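PDB 3TY1: hypothetical aldose 1-epimerase from Klebsiella pneumoniae subsp. pneumoniae MGH 78578, which is of unproven function but probably binds carbohydrate, as a member of the galactose mutarotase-like superfamily. Local coordinates for residues I61-R73 with G137-V149. Numbering follows the deposited sequence.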
loop_
_atom_site.group_PDB
_atom_site.type_symbol
_atom_site.label_atom_id
_atom_site.label_comp_id
_atom_site.label_asym_id
_atom_site.label_seq_id
_atom_site.Cartn_x
_atom_site.Cartn_y
_atom_site.Cartn_z
ATOM N N ILE A 61 14.374 21.401 -14.602
ATOM C CA ILE A 61 14.569 20.011 -14.238
ATOM C C ILE A 61 13.640 19.634 -13.110
ATOM O O ILE A 61 13.697 20.259 -12.015
ATOM C CB ILE A 61 16.031 19.783 -13.740
ATOM C CG1 ILE A 61 17.045 20.160 -14.846
ATOM C CG2 ILE A 61 16.190 18.317 -13.221
ATOM C CD1 ILE A 61 18.561 20.150 -14.360
ATOM N N THR A 62 12.800 18.628 -13.344
ATOM C CA THR A 62 11.811 18.191 -12.358
ATOM C C THR A 62 12.124 16.817 -11.929
ATOM O O THR A 62 12.289 15.926 -12.770
ATOM C CB THR A 62 10.381 18.215 -12.938
ATOM O OG1 THR A 62 10.093 19.538 -13.383
ATOM C CG2 THR A 62 9.345 17.778 -11.883
ATOM N N LEU A 63 12.202 16.626 -10.622
ATOM C CA LEU A 63 12.405 15.278 -10.073
ATOM C C LEU A 63 11.392 15.025 -8.974
ATOM O O LEU A 63 10.753 15.954 -8.529
ATOM C CB LEU A 63 13.833 15.082 -9.637
ATOM C CG LEU A 63 14.535 15.889 -8.594
ATOM C CD1 LEU A 63 14.094 15.313 -7.222
ATOM C CD2 LEU A 63 16.031 15.780 -8.735
ATOM N N SER A 64 11.242 13.774 -8.554
ATOM C CA SER A 64 10.308 13.418 -7.504
ATOM C C SER A 64 10.984 12.715 -6.330
ATOM O O SER A 64 11.389 11.561 -6.462
ATOM C CB SER A 64 9.181 12.543 -8.050
ATOM O OG SER A 64 8.359 12.195 -6.957
ATOM N N PRO A 65 11.082 13.388 -5.163
ATOM C CA PRO A 65 11.621 12.743 -3.973
ATOM C C PRO A 65 10.791 11.572 -3.456
ATOM O O PRO A 65 11.315 10.679 -2.798
ATOM C CB PRO A 65 11.618 13.875 -2.956
ATOM C CG PRO A 65 11.782 15.114 -3.823
ATOM C CD PRO A 65 10.921 14.842 -4.946
ATOM N N THR A 66 9.487 11.589 -3.704
ATOM C CA THR A 66 8.621 10.494 -3.323
ATOM C C THR A 66 8.931 9.231 -4.121
ATOM O O THR A 66 8.749 8.119 -3.616
ATOM C CB THR A 66 7.171 10.921 -3.558
ATOM O OG1 THR A 66 6.959 12.116 -2.816
ATOM C CG2 THR A 66 6.164 9.851 -3.096
ATOM N N ARG A 67 9.342 9.419 -5.390
ATOM C CA ARG A 67 9.633 8.323 -6.317
ATOM C C ARG A 67 11.144 8.197 -6.566
ATOM O O ARG A 67 11.620 8.393 -7.681
ATOM C CB ARG A 67 8.840 8.547 -7.616
ATOM C CG ARG A 67 7.283 8.551 -7.395
ATOM C CD ARG A 67 6.494 8.667 -8.684
ATOM N NE ARG A 67 6.859 7.580 -9.585
ATOM C CZ ARG A 67 6.542 6.298 -9.451
ATOM N NH1 ARG A 67 5.735 5.869 -8.458
ATOM N NH2 ARG A 67 7.060 5.425 -10.330
ATOM N N GLY A 68 11.889 8.005 -5.468
ATOM C CA GLY A 68 13.331 7.661 -5.473
ATOM C C GLY A 68 14.265 8.664 -6.120
ATOM O O GLY A 68 15.350 8.310 -6.525
HETATM N N MSE A 69 13.822 9.915 -6.203
HETATM C CA MSE A 69 14.550 10.971 -6.919
HETATM C C MSE A 69 14.639 10.727 -8.429
HETATM O O MSE A 69 15.512 11.294 -9.118
HETATM C CB MSE A 69 15.930 11.228 -6.308
HETATM C CG MSE A 69 15.989 11.354 -4.821
HETATM SE SE MSE A 69 15.226 12.909 -4.066
HETATM C CE MSE A 69 16.456 14.324 -4.700
ATOM N N ASN A 70 13.702 9.951 -8.963
ATOM C CA ASN A 70 13.575 9.786 -10.416
ATOM C C ASN A 70 13.427 11.167 -11.048
ATOM O O ASN A 70 12.791 12.081 -10.467
ATOM C CB ASN A 70 12.271 9.032 -10.767
ATOM C CG ASN A 70 12.300 7.535 -10.488
ATOM O OD1 ASN A 70 13.353 6.937 -10.197
ATOM N ND2 ASN A 70 11.081 6.906 -10.564
ATOM N N LEU A 71 13.915 11.294 -12.277
ATOM C CA LEU A 71 13.850 12.520 -13.031
ATOM C C LEU A 71 12.586 12.409 -13.870
ATOM O O LEU A 71 12.402 11.474 -14.648
ATOM C CB LEU A 71 15.084 12.732 -13.912
ATOM C CG LEU A 71 16.475 12.593 -13.233
ATOM C CD1 LEU A 71 17.566 12.907 -14.237
ATOM C CD2 LEU A 71 16.578 13.472 -11.986
ATOM N N LEU A 72 11.707 13.387 -13.722
ATOM C CA LEU A 72 10.433 13.341 -14.446
ATOM C C LEU A 72 10.517 13.948 -15.846
ATOM O O LEU A 72 10.025 13.382 -16.826
ATOM C CB LEU A 72 9.367 14.095 -13.658
ATOM C CG LEU A 72 8.984 13.585 -12.250
ATOM C CD1 LEU A 72 7.649 14.197 -11.784
ATOM C CD2 LEU A 72 8.899 12.131 -12.125
ATOM N N ARG A 73 11.192 15.082 -15.926
ATOM C CA ARG A 73 11.247 15.848 -17.162
ATOM C C ARG A 73 12.357 16.888 -17.109
ATOM O O ARG A 73 12.695 17.436 -16.051
ATOM C CB ARG A 73 9.887 16.515 -17.447
ATOM C CG ARG A 73 9.793 17.296 -18.741
ATOM C CD ARG A 73 8.364 17.934 -18.867
ATOM N NE ARG A 73 7.367 16.936 -19.245
ATOM C CZ ARG A 73 6.046 17.138 -19.264
ATOM N NH1 ARG A 73 5.518 18.301 -18.897
ATOM N NH2 ARG A 73 5.253 16.157 -19.655
ATOM N N GLY A 137 13.031 -3.467 -9.714
ATOM C CA GLY A 137 13.427 -3.207 -8.350
ATOM C C GLY A 137 12.598 -2.159 -7.633
ATOM O O GLY A 137 11.435 -1.834 -8.029
ATOM N N LYS A 138 13.188 -1.634 -6.572
ATOM C CA LYS A 138 12.449 -0.766 -5.630
ATOM C C LYS A 138 12.862 0.679 -5.519
ATOM O O LYS A 138 12.066 1.468 -4.987
ATOM C CB LYS A 138 12.426 -1.400 -4.220
ATOM C CG LYS A 138 11.506 -2.645 -4.146
ATOM C CD LYS A 138 11.265 -3.117 -2.710
ATOM C CE LYS A 138 10.204 -2.268 -1.955
ATOM N NZ LYS A 138 10.118 -2.618 -0.483
ATOM N N ALA A 139 14.049 1.058 -6.013
ATOM C CA ALA A 139 14.564 2.427 -5.789
ATOM C C ALA A 139 13.598 3.460 -6.313
ATOM O O ALA A 139 13.293 4.470 -5.643
ATOM C CB ALA A 139 15.977 2.635 -6.415
ATOM N N GLY A 140 13.096 3.209 -7.508
ATOM C CA GLY A 140 12.187 4.141 -8.154
ATOM C C GLY A 140 10.836 4.368 -7.472
ATOM O O GLY A 140 10.147 5.366 -7.766
ATOM N N ASN A 141 10.431 3.436 -6.609
ATOM C CA ASN A 141 9.193 3.556 -5.836
ATOM C C ASN A 141 9.444 3.664 -4.334
ATOM O O ASN A 141 8.595 3.315 -3.539
ATOM C CB ASN A 141 8.246 2.427 -6.205
ATOM C CG ASN A 141 7.535 2.676 -7.513
ATOM O OD1 ASN A 141 6.532 3.354 -7.536
ATOM N ND2 ASN A 141 8.036 2.113 -8.606
ATOM N N THR A 142 10.610 4.203 -3.959
ATOM C CA THR A 142 10.987 4.407 -2.565
ATOM C C THR A 142 11.124 5.910 -2.299
ATOM O O THR A 142 11.914 6.559 -2.948
ATOM C CB THR A 142 12.341 3.720 -2.244
ATOM O OG1 THR A 142 12.199 2.314 -2.492
ATOM C CG2 THR A 142 12.782 3.992 -0.781
ATOM N N PRO A 143 10.353 6.452 -1.341
ATOM C CA PRO A 143 10.498 7.843 -0.927
ATOM C C PRO A 143 11.841 8.119 -0.269
ATOM O O PRO A 143 12.299 7.344 0.567
ATOM C CB PRO A 143 9.365 8.038 0.069
ATOM C CG PRO A 143 8.409 6.956 -0.216
ATOM C CD PRO A 143 9.264 5.780 -0.598
ATOM N N ALA A 144 12.478 9.217 -0.668
ATOM C CA ALA A 144 13.778 9.559 -0.139
ATOM C C ALA A 144 13.687 9.849 1.371
ATOM O O ALA A 144 12.738 10.459 1.848
ATOM C CB ALA A 144 14.355 10.772 -0.876
ATOM N N SER A 145 14.712 9.436 2.105
ATOM C CA SER A 145 14.783 9.610 3.542
ATOM C C SER A 145 15.461 10.913 3.920
ATOM O O SER A 145 15.241 11.428 4.994
ATOM C CB SER A 145 15.617 8.468 4.137
ATOM O OG SER A 145 14.988 7.236 3.879
ATOM N N LEU A 146 16.342 11.389 3.059
ATOM C CA LEU A 146 17.104 12.633 3.291
ATOM C C LEU A 146 17.148 13.344 1.952
ATOM O O LEU A 146 17.520 12.733 0.968
ATOM C CB LEU A 146 18.541 12.346 3.755
ATOM C CG LEU A 146 19.488 13.545 4.006
ATOM C CD1 LEU A 146 19.158 14.341 5.259
ATOM C CD2 LEU A 146 20.986 13.097 4.092
ATOM N N VAL A 147 16.744 14.608 1.924
ATOM C CA VAL A 147 16.772 15.412 0.721
ATOM C C VAL A 147 17.400 16.754 1.092
ATOM O O VAL A 147 16.924 17.415 2.038
ATOM C CB VAL A 147 15.378 15.608 0.108
ATOM C CG1 VAL A 147 15.448 16.504 -1.105
ATOM C CG2 VAL A 147 14.728 14.269 -0.285
ATOM N N GLU A 148 18.471 17.124 0.368
ATOM C CA GLU A 148 19.186 18.400 0.542
ATOM C C GLU A 148 19.370 19.098 -0.788
ATOM O O GLU A 148 19.609 18.439 -1.809
ATOM C CB GLU A 148 20.588 18.197 1.120
ATOM C CG GLU A 148 20.586 17.602 2.507
ATOM C CD GLU A 148 21.994 17.296 3.075
ATOM O OE1 GLU A 148 22.973 17.205 2.316
ATOM O OE2 GLU A 148 22.100 17.133 4.307
ATOM N N VAL A 149 19.275 20.423 -0.744
ATOM C CA VAL A 149 19.518 21.290 -1.882
ATOM C C VAL A 149 20.706 22.191 -1.514
ATOM O O VAL A 149 20.722 22.824 -0.449
ATOM C CB VAL A 149 18.278 22.162 -2.202
ATOM C CG1 VAL A 149 18.624 23.202 -3.276
ATOM C CG2 VAL A 149 17.115 21.278 -2.618
HETATM O O HOH W 1 6.757 2.826 -11.391
#
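Pro65 O receives Ala144 N in a nearly straight hydrogen bond of 2.8 Å, with 170° at the hydrogen. The CA of Pro143 also leans on this oxygen in a longer C-H...O contact. Pro143 CA lies 3.2 Å from Thr66 O, also a C-H...O contact. Next along the chain, Arg67 lies side by side with Asn141, pointing the same way. Arg67 NH1 donates to Asn141 OD1 at 2.8 Å. The bond is bent: NH1 lies above the carbonyl plane, and the guanidinium and amide planes are 76° apart. The Arg67 chain is bent at chi3 (57°), and Gly140 O lies over the centre of one face of its guanidinium. One water joins Arg67 NH2 to Asn141 ND2. Glu112 forms a salt bridge with Arg67 and accepts a hydrogen bond from Asn70 ND2, and Val91 O takes another from Arg67 NH1. Gly68 packs on the 3-10 segment, its CA 3.2 Å from Ala139 O. On the apolar side, the selenium of selenomethionine Met69 touches Ala144 CB (3.9 Å) and Val147 CG2. Pro65 CB meets the same methyl. The loop linking antiparallel strands 60-64 and 70-76, with its type I' turn Arg67-Asn70, thus joins two sheets of the galactose mutarotase-like beta-supersandwich.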